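Alp7A (Bacillus subtilis, PDB 5EC0) binds adenine nucleotide as a bacterial actin-like protein of the ParM type and probably forms the filaments that segregate its plasmid. Local coordinates at residues 44-49 / 159-164; 122-127 / 172-177. One frame throughout, in Å; residues are numbered along the deposited sequence.

Contact 1: 44-49 / 159-164; sequences SIVEDP and VLTLGL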
ATOM      1  N   SER A  44     -29.131  -5.178  12.117  1.00 89.16           N
ATOM      2  CA  SER A  44     -28.978  -5.345  13.565  1.00 83.14           C
ATOM      3  C   SER A  44     -27.853  -4.470  14.116  1.00 81.93           C
ATOM      4  O   SER A  44     -26.810  -4.341  13.491  1.00 81.21           O
ATOM      5  CB  SER A  44     -28.722  -6.818  13.917  1.00 85.46           C
ATOM      6  OG  SER A  44     -29.621  -7.702  13.255  1.00 82.69           O
ATOM      7  N   ILE A  45     -28.077  -3.877  15.288  1.00 80.46           N
ATOM      8  CA  ILE A  45     -27.119  -2.978  15.945  1.00 77.27           C
ATOM      9  C   ILE A  45     -25.767  -3.634  16.261  1.00 79.08           C
ATOM     10  O   ILE A  45     -25.709  -4.819  16.588  1.00 83.55           O
ATOM     11  CB  ILE A  45     -27.709  -2.435  17.279  1.00 68.16           C
ATOM     12  CG1 ILE A  45     -29.193  -2.089  17.126  1.00 71.35           C
ATOM     13  CG2 ILE A  45     -26.919  -1.241  17.795  1.00 57.55           C
ATOM     14  CD1 ILE A  45     -29.863  -1.681  18.421  1.00 76.30           C
ATOM     15  N   VAL A  46     -24.678  -2.872  16.165  1.00 77.45           N
ATOM     16  CA  VAL A  46     -23.395  -3.339  16.695  1.00 71.25           C
ATOM     17  C   VAL A  46     -22.914  -2.369  17.776  1.00 76.91           C
ATOM     18  O   VAL A  46     -23.184  -1.165  17.720  1.00 76.55           O
ATOM     19  CB  VAL A  46     -22.317  -3.504  15.593  1.00 59.83           C
ATOM     20  CG1 VAL A  46     -22.909  -4.200  14.388  1.00 66.90           C
ATOM     21  CG2 VAL A  46     -21.681  -2.171  15.209  1.00 49.60           C
ATOM     22  N   GLU A  47     -22.216  -2.906  18.771  0.96 83.48           N
ATOM     23  CA  GLU A  47     -21.858  -2.138  19.960  0.96 85.59           C
ATOM     24  C   GLU A  47     -20.342  -2.053  20.162  0.96 82.78           C
ATOM     25  O   GLU A  47     -19.824  -1.039  20.636  0.96 83.38           O
ATOM     26  CB  GLU A  47     -22.541  -2.758  21.181  0.96 88.56           C
ATOM     27  CG  GLU A  47     -22.424  -1.966  22.459  0.96 90.98           C
ATOM     28  CD  GLU A  47     -22.818  -2.786  23.676  0.96 95.78           C
ATOM     29  OE1 GLU A  47     -22.434  -3.972  23.756  0.96 93.92           O
ATOM     30  OE2 GLU A  47     -23.530  -2.243  24.545  0.96100.43           O
ATOM     31  N   ASP A  48     -19.638  -3.117  19.784  1.00 77.12           N
ATOM     32  CA  ASP A  48     -18.180  -3.164  19.868  1.00 64.13           C
ATOM     33  C   ASP A  48     -17.537  -2.464  18.668  1.00 56.16           C
ATOM     34  O   ASP A  48     -17.690  -2.910  17.529  1.00 51.20           O
ATOM     35  CB  ASP A  48     -17.715  -4.617  19.965  1.00 62.49           C
ATOM     36  CG  ASP A  48     -16.226  -4.749  20.196  1.00 69.28           C
ATOM     37  OD1 ASP A  48     -15.533  -3.723  20.364  1.00 66.91           O
ATOM     38  OD2 ASP A  48     -15.745  -5.903  20.219  1.00 79.62           O
ATOM     39  N   PRO A  49     -16.805  -1.367  18.927  1.00 47.92           N
ATOM     40  CA  PRO A  49     -16.197  -0.553  17.869  1.00 47.77           C
ATOM     41  C   PRO A  49     -15.342  -1.354  16.888  1.00 45.08           C
ATOM     42  O   PRO A  49     -15.200  -0.947  15.732  1.00 44.70           O
ATOM     43  CB  PRO A  49     -15.334   0.437  18.650  1.00 43.09           C
ATOM     44  CG  PRO A  49     -16.032   0.565  19.967  1.00 45.57           C
ATOM     45  CD  PRO A  49     -16.584  -0.790  20.265  1.00 43.91           C
ATOM     46  N   VAL A 159     -21.098   8.214  10.095  1.00 43.14           N
ATOM     47  CA  VAL A 159     -21.130   6.761  10.199  1.00 39.00           C
ATOM     48  C   VAL A 159     -22.590   6.367  10.343  1.00 42.42           C
ATOM     49  O   VAL A 159     -23.279   6.864  11.227  1.00 40.02           O
ATOM     50  CB  VAL A 159     -20.316   6.235  11.396  1.00 41.38           C
ATOM     51  CG1 VAL A 159     -20.405   4.726  11.467  1.00 36.62           C
ATOM     52  CG2 VAL A 159     -18.859   6.672  11.288  1.00 34.34           C
ATOM     53  N   LEU A 160     -23.076   5.498   9.464  1.00 45.67           N
ATOM     54  CA  LEU A 160     -24.500   5.164   9.477  1.00 44.06           C
ATOM     55  C   LEU A 160     -24.727   3.779  10.046  1.00 41.98           C
ATOM     56  O   LEU A 160     -25.859   3.324  10.159  1.00 43.91           O
ATOM     57  CB  LEU A 160     -25.079   5.263   8.069  1.00 46.67           C
ATOM     58  CG  LEU A 160     -24.830   6.624   7.411  1.00 52.59           C
ATOM     59  CD1 LEU A 160     -25.192   6.581   5.933  1.00 53.77           C
ATOM     60  CD2 LEU A 160     -25.599   7.738   8.132  1.00 51.83           C
ATOM     61  N   THR A 161     -23.638   3.105  10.399  1.00 45.67           N
ATOM     62  CA  THR A 161     -23.722   1.798  11.042  1.00 47.66           C
ATOM     63  C   THR A 161     -24.446   1.924  12.395  1.00 48.89           C
ATOM     64  O   THR A 161     -23.981   2.623  13.294  1.00 49.01           O
ATOM     65  CB  THR A 161     -22.309   1.203  11.211  1.00 48.55           C
ATOM     66  OG1 THR A 161     -21.621   1.268   9.956  1.00 47.52           O
ATOM     67  CG2 THR A 161     -22.351  -0.234  11.681  1.00 44.01           C
ATOM     68  N   LEU A 162     -25.604   1.280  12.521  1.00 55.49           N
ATOM     69  CA  LEU A 162     -26.395   1.322  13.755  1.00 61.40           C
ATOM     70  C   LEU A 162     -25.568   0.933  14.986  1.00 59.25           C
ATOM     71  O   LEU A 162     -24.859  -0.073  14.971  1.00 60.32           O
ATOM     72  CB  LEU A 162     -27.616   0.408  13.646  1.00 66.21           C
ATOM     73  CG  LEU A 162     -28.838   0.838  12.821  1.00 71.24           C
ATOM     74  CD1 LEU A 162     -28.520   1.001  11.335  1.00 72.81           C
ATOM     75  CD2 LEU A 162     -29.971  -0.166  13.016  1.00 70.88           C
ATOM     76  N   GLY A 163     -25.662   1.738  16.043  1.00 55.85           N
ATOM     77  CA  GLY A 163     -24.843   1.555  17.228  1.00 48.72           C
ATOM     78  C   GLY A 163     -23.643   2.483  17.328  1.00 59.57           C
ATOM     79  O   GLY A 163     -23.153   2.741  18.427  1.00 64.05           O
ATOM     80  N   LEU A 164     -23.167   2.984  16.187  1.00 52.53           N
ATOM     81  CA  LEU A 164     -21.973   3.839  16.142  1.00 46.15           C
ATOM     82  C   LEU A 164     -22.185   5.081  15.275  1.00 46.14           C
ATOM     83  O   LEU A 164     -21.229   5.675  14.782  1.00 45.76           O
ATOM     84  CB  LEU A 164     -20.771   3.053  15.618  1.00 46.95           C
ATOM     85  CG  LEU A 164     -20.273   1.919  16.512  1.00 56.36           C
ATOM     86  CD1 LEU A 164     -19.312   1.018  15.755  1.00 55.49           C
ATOM     87  CD2 LEU A 164     -19.620   2.470  17.779  1.00 57.68           C
TER
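Thr161 meets Val46 methyl to methyl, its CG2 lying 4.1 Å from Val46 CG2, while its OG1 is engaged by the carbonyl of Arg55. It also opens a type II turn to Leu164, within the loop joining strand 153-159 to strand 166-179. Leu162 follows with the one hydrogen bond: its O takes the N-H of Val46 at 3.0 Å, almost straight (176°), though the donor stands above the carbonyl plane. CB of Leu162 rests near Ile45 CA. At Gly163, third in the turn, phi is positive (101°), and a CB would be jammed against Leu162 O. Its CA sends a C-H toward Val46 O at 3.2 Å, and Ile45 CG2, placed anti to its own backbone N, packs on the same CA at 3.5 Å. A side chain here would hit both. Leu164 closes the turn; its side chain crosses that of Val46 at about a right angle, CD1 sitting 4.0 Å from Val46 CG2 and touching Pro49 CA. With no side-chain polar group bonding across, one backbone hydrogen bond, a CA-H...O contact and small apolar touches hold loop 44-49, a fit that needs glycine.

Contact 2: 122-127 / 172-177; sequences IEYFQT and VEDAAC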
ATOM      1  N   ILE A 122      -6.028  16.272  12.829  1.00 30.76           N
ATOM      2  CA  ILE A 122      -4.823  15.595  12.372  1.00 27.78           C
ATOM      3  C   ILE A 122      -3.735  16.638  12.078  1.00 32.66           C
ATOM      4  O   ILE A 122      -3.905  17.491  11.196  1.00 31.39           O
ATOM      5  CB  ILE A 122      -5.081  14.754  11.097  1.00 27.45           C
ATOM      6  CG1 ILE A 122      -6.119  13.666  11.369  1.00 27.92           C
ATOM      7  CG2 ILE A 122      -3.782  14.144  10.573  1.00 23.43           C
ATOM      8  CD1 ILE A 122      -6.744  13.115  10.111  1.00 24.09           C
ATOM      9  N   GLU A 123      -2.631  16.587  12.821  1.00 33.91           N
ATOM     10  CA  GLU A 123      -1.583  17.604  12.678  1.00 39.10           C
ATOM     11  C   GLU A 123      -0.868  17.461  11.347  1.00 35.27           C
ATOM     12  O   GLU A 123      -0.613  18.446  10.667  1.00 35.84           O
ATOM     13  CB  GLU A 123      -0.576  17.510  13.820  1.00 40.06           C
ATOM     14  CG  GLU A 123      -1.188  17.769  15.182  1.00 46.62           C
ATOM     15  CD  GLU A 123      -0.151  17.823  16.288  1.00 55.93           C
ATOM     16  OE1 GLU A 123       1.020  18.143  15.996  1.00 63.15           O
ATOM     17  OE2 GLU A 123      -0.511  17.546  17.447  1.00 60.60           O
ATOM     18  N   TYR A 124      -0.583  16.217  10.970  1.00 28.43           N
ATOM     19  CA  TYR A 124       0.217  15.940   9.791  1.00 27.27           C
ATOM     20  C   TYR A 124      -0.298  14.701   9.056  1.00 26.18           C
ATOM     21  O   TYR A 124      -0.168  13.582   9.547  1.00 29.89           O
ATOM     22  CB  TYR A 124       1.687  15.757  10.189  1.00 22.60           C
ATOM     23  CG  TYR A 124       2.640  15.802   9.023  1.00 31.61           C
ATOM     24  CD1 TYR A 124       2.800  16.972   8.280  1.00 33.55           C
ATOM     25  CD2 TYR A 124       3.404  14.687   8.672  1.00 25.95           C
ATOM     26  CE1 TYR A 124       3.688  17.036   7.207  1.00 36.76           C
ATOM     27  CE2 TYR A 124       4.296  14.739   7.593  1.00 33.17           C
ATOM     28  CZ  TYR A 124       4.429  15.913   6.866  1.00 35.32           C
ATOM     29  OH  TYR A 124       5.305  15.974   5.811  1.00 32.62           O
ATOM     30  N   PHE A 125      -0.923  14.926   7.904  1.00 22.71           N
ATOM     31  CA  PHE A 125      -1.406  13.855   7.039  1.00 25.13           C
ATOM     32  C   PHE A 125      -0.408  13.675   5.916  1.00 28.44           C
ATOM     33  O   PHE A 125       0.077  14.658   5.340  1.00 25.12           O
ATOM     34  CB  PHE A 125      -2.798  14.182   6.471  1.00 24.32           C
ATOM     35  CG  PHE A 125      -3.327  13.159   5.476  1.00 24.49           C
ATOM     36  CD1 PHE A 125      -3.036  13.260   4.120  1.00 21.09           C
ATOM     37  CD2 PHE A 125      -4.144  12.108   5.902  1.00 23.48           C
ATOM     38  CE1 PHE A 125      -3.527  12.328   3.215  1.00 19.58           C
ATOM     39  CE2 PHE A 125      -4.635  11.176   5.002  1.00 21.04           C
ATOM     40  CZ  PHE A 125      -4.332  11.281   3.669  1.00 19.68           C
ATOM     41  N   GLN A 126      -0.123  12.423   5.581  1.00 23.20           N
ATOM     42  CA  GLN A 126       0.816  12.156   4.524  1.00 25.85           C
ATOM     43  C   GLN A 126       0.342  10.958   3.707  1.00 24.46           C
ATOM     44  O   GLN A 126      -0.094   9.926   4.252  1.00 19.90           O
ATOM     45  CB  GLN A 126       2.209  11.920   5.120  1.00 32.79           C
ATOM     46  CG  GLN A 126       3.341  12.268   4.226  1.00 36.35           C
ATOM     47  CD  GLN A 126       4.699  12.089   4.887  1.00 33.71           C
ATOM     48  OE1 GLN A 126       5.676  12.699   4.459  1.00 33.41           O
ATOM     49  NE2 GLN A 126       4.770  11.237   5.918  1.00 21.26           N
ATOM     50  N   THR A 127       0.394  11.115   2.395  1.00 21.03           N
ATOM     51  CA  THR A 127       0.149  10.005   1.490  1.00 20.45           C
ATOM     52  C   THR A 127       1.166  10.102   0.342  1.00 24.56           C
ATOM     53  O   THR A 127       2.245  10.707   0.505  1.00 22.07           O
ATOM     54  CB  THR A 127      -1.332   9.979   0.989  1.00 20.29           C
ATOM     55  OG1 THR A 127      -1.555   8.793   0.222  1.00 22.17           O
ATOM     56  CG2 THR A 127      -1.705  11.226   0.154  1.00 20.35           C
ATOM     57  N   VAL A 172      -7.719  18.502   9.016  1.00 30.48           N
ATOM     58  CA  VAL A 172      -6.334  18.184   8.674  1.00 30.08           C
ATOM     59  C   VAL A 172      -5.545  19.475   8.598  1.00 34.80           C
ATOM     60  O   VAL A 172      -5.763  20.286   7.695  1.00 31.30           O
ATOM     61  CB  VAL A 172      -6.246  17.424   7.345  1.00 26.39           C
ATOM     62  CG1 VAL A 172      -4.772  17.280   6.901  1.00 33.80           C
ATOM     63  CG2 VAL A 172      -6.947  16.062   7.475  1.00 29.49           C
ATOM     64  N   GLU A 173      -4.658  19.670   9.572  1.00 30.66           N
ATOM     65  CA  GLU A 173      -3.923  20.920   9.722  1.00 31.82           C
ATOM     66  C   GLU A 173      -2.857  21.098   8.647  1.00 36.09           C
ATOM     67  O   GLU A 173      -2.710  22.176   8.080  1.00 35.49           O
ATOM     68  CB  GLU A 173      -3.272  20.989  11.106  1.00 35.23           C
ATOM     69  CG  GLU A 173      -4.250  20.787  12.271  1.00 43.90           C
ATOM     70  CD  GLU A 173      -3.618  21.068  13.627  1.00 51.03           C
ATOM     71  OE1 GLU A 173      -2.378  21.249  13.693  1.00 54.32           O
ATOM     72  OE2 GLU A 173      -4.365  21.120  14.626  1.00 55.05           O
ATOM     73  N   ASP A 174      -2.109  20.033   8.380  1.00 35.44           N
ATOM     74  CA  ASP A 174      -1.034  20.067   7.402  1.00 35.83           C
ATOM     75  C   ASP A 174      -1.006  18.757   6.625  1.00 37.29           C
ATOM     76  O   ASP A 174      -1.231  17.694   7.195  1.00 28.63           O
ATOM     77  CB  ASP A 174       0.305  20.310   8.096  1.00 42.93           C
ATOM     78  CG  ASP A 174       1.393  20.703   7.137  1.00 54.94           C
ATOM     79  OD1 ASP A 174       1.060  21.134   6.009  1.00 63.06           O
ATOM     80  OD2 ASP A 174       2.581  20.591   7.515  1.00 56.99           O
ATOM     81  N   ALA A 175      -0.719  18.828   5.328  1.00 40.15           N
ATOM     82  CA  ALA A 175      -0.728  17.629   4.499  1.00 32.39           C
ATOM     83  C   ALA A 175       0.408  17.636   3.468  1.00 30.70           C
ATOM     84  O   ALA A 175       0.814  18.687   3.006  1.00 32.48           O
ATOM     85  CB  ALA A 175      -2.084  17.484   3.804  1.00 30.03           C
ATOM     86  N   ALA A 176       0.927  16.457   3.132  1.00 32.06           N
ATOM     87  CA  ALA A 176       1.954  16.344   2.100  1.00 31.60           C
ATOM     88  C   ALA A 176       1.790  15.041   1.305  1.00 27.92           C
ATOM     89  O   ALA A 176       1.221  14.057   1.787  1.00 31.27           O
ATOM     90  CB  ALA A 176       3.357  16.438   2.712  1.00 19.87           C
ATOM     91  N   CYS A 177       2.281  15.053   0.074  1.00 24.19           N
ATOM     92  CA  CYS A 177       2.182  13.890  -0.803  1.00 24.22           C
ATOM     93  C   CYS A 177       3.561  13.563  -1.384  1.00 31.85           C
ATOM     94  O   CYS A 177       4.172  14.416  -2.021  1.00 26.97           O
ATOM     95  CB  CYS A 177       1.185  14.143  -1.920  1.00 19.15           C
ATOM     96  SG  CYS A 177       0.994  12.728  -2.994  1.00 24.92           S
TER
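Strand 124-127 runs parallel to strand 172-177, their axes 4.7 Å apart at closest and crossing at -21°; the register holds from Ile122, level with Val172, to Thr127, level with Cys177. This is a parallel pair in a mixed sheet of the actin-like fold. Ile122 O accepts the N-H of Glu173 at 2.8 Å. The chain turns a corner at Glu123, and beyond it Phe125 bonds through both N and O, to Asp174 O and Ala176 N; Thr127 N then reaches Ala176 O.

On one face, Val172 bridges two residues: CG2 lies against Ile122 CD1, while CG1, anti to its backbone N (chi1 172°), reaches Phe125 CB at 3.7 Å. Beyond the pair, the Phe125 ring stacks with Phe151 and meets Phe101 of helix 95-112, strand 2-10 flanks segment 122-127 as its other neighbour, and on the opposite face Tyr124 and Gln126 touch helix 364-386. The tyrosine ring lies alongside Asp174, whose OD2 lies in the ring plane beside the CD1-CE1 edge, 3.7 Å from either atom; its OH lies near Ala176 CB and makes a weak hydrogen bond with Arg178. An alanine in place of Tyr124 is likely to leave the Asp174 carboxylate without that ring edge, open a gap beside the Ala176 methyl and leave Arg178 without its weak hydroxyl partner. At the corner, Glu123 and Glu173 run side by side with carboxylate planes 18° apart; their like charges probably disfavour closer approach, and Lys380 pairs with Glu123 in a salt bridge. At the far end, Thr127 CG2 comes 4.4 Å from Cys177 SG.

In the fold
Strand 166-179 ties the two contacts together: the turn in contact 1 leads into it, and 172-177, farther along, forms one side of contact 2. The segments alternate in sequence, 44-49, 122-127, 159-164, 172-177, yet the contacts do not touch; their centres are about 28 Å apart and their nearest atoms about 14 Å. Contact 1 lies at the periphery, its centre about 28 Å from that of the chain, and away from the nucleotide. Contact 2 is nearer, its centre about 17 Å from that of the chain. The side chain of Thr127 is about 12 Å from the bound ADP, about 10 Å from the magnesium ion and about 11 Å from the side chain of ADP-binding Asn12.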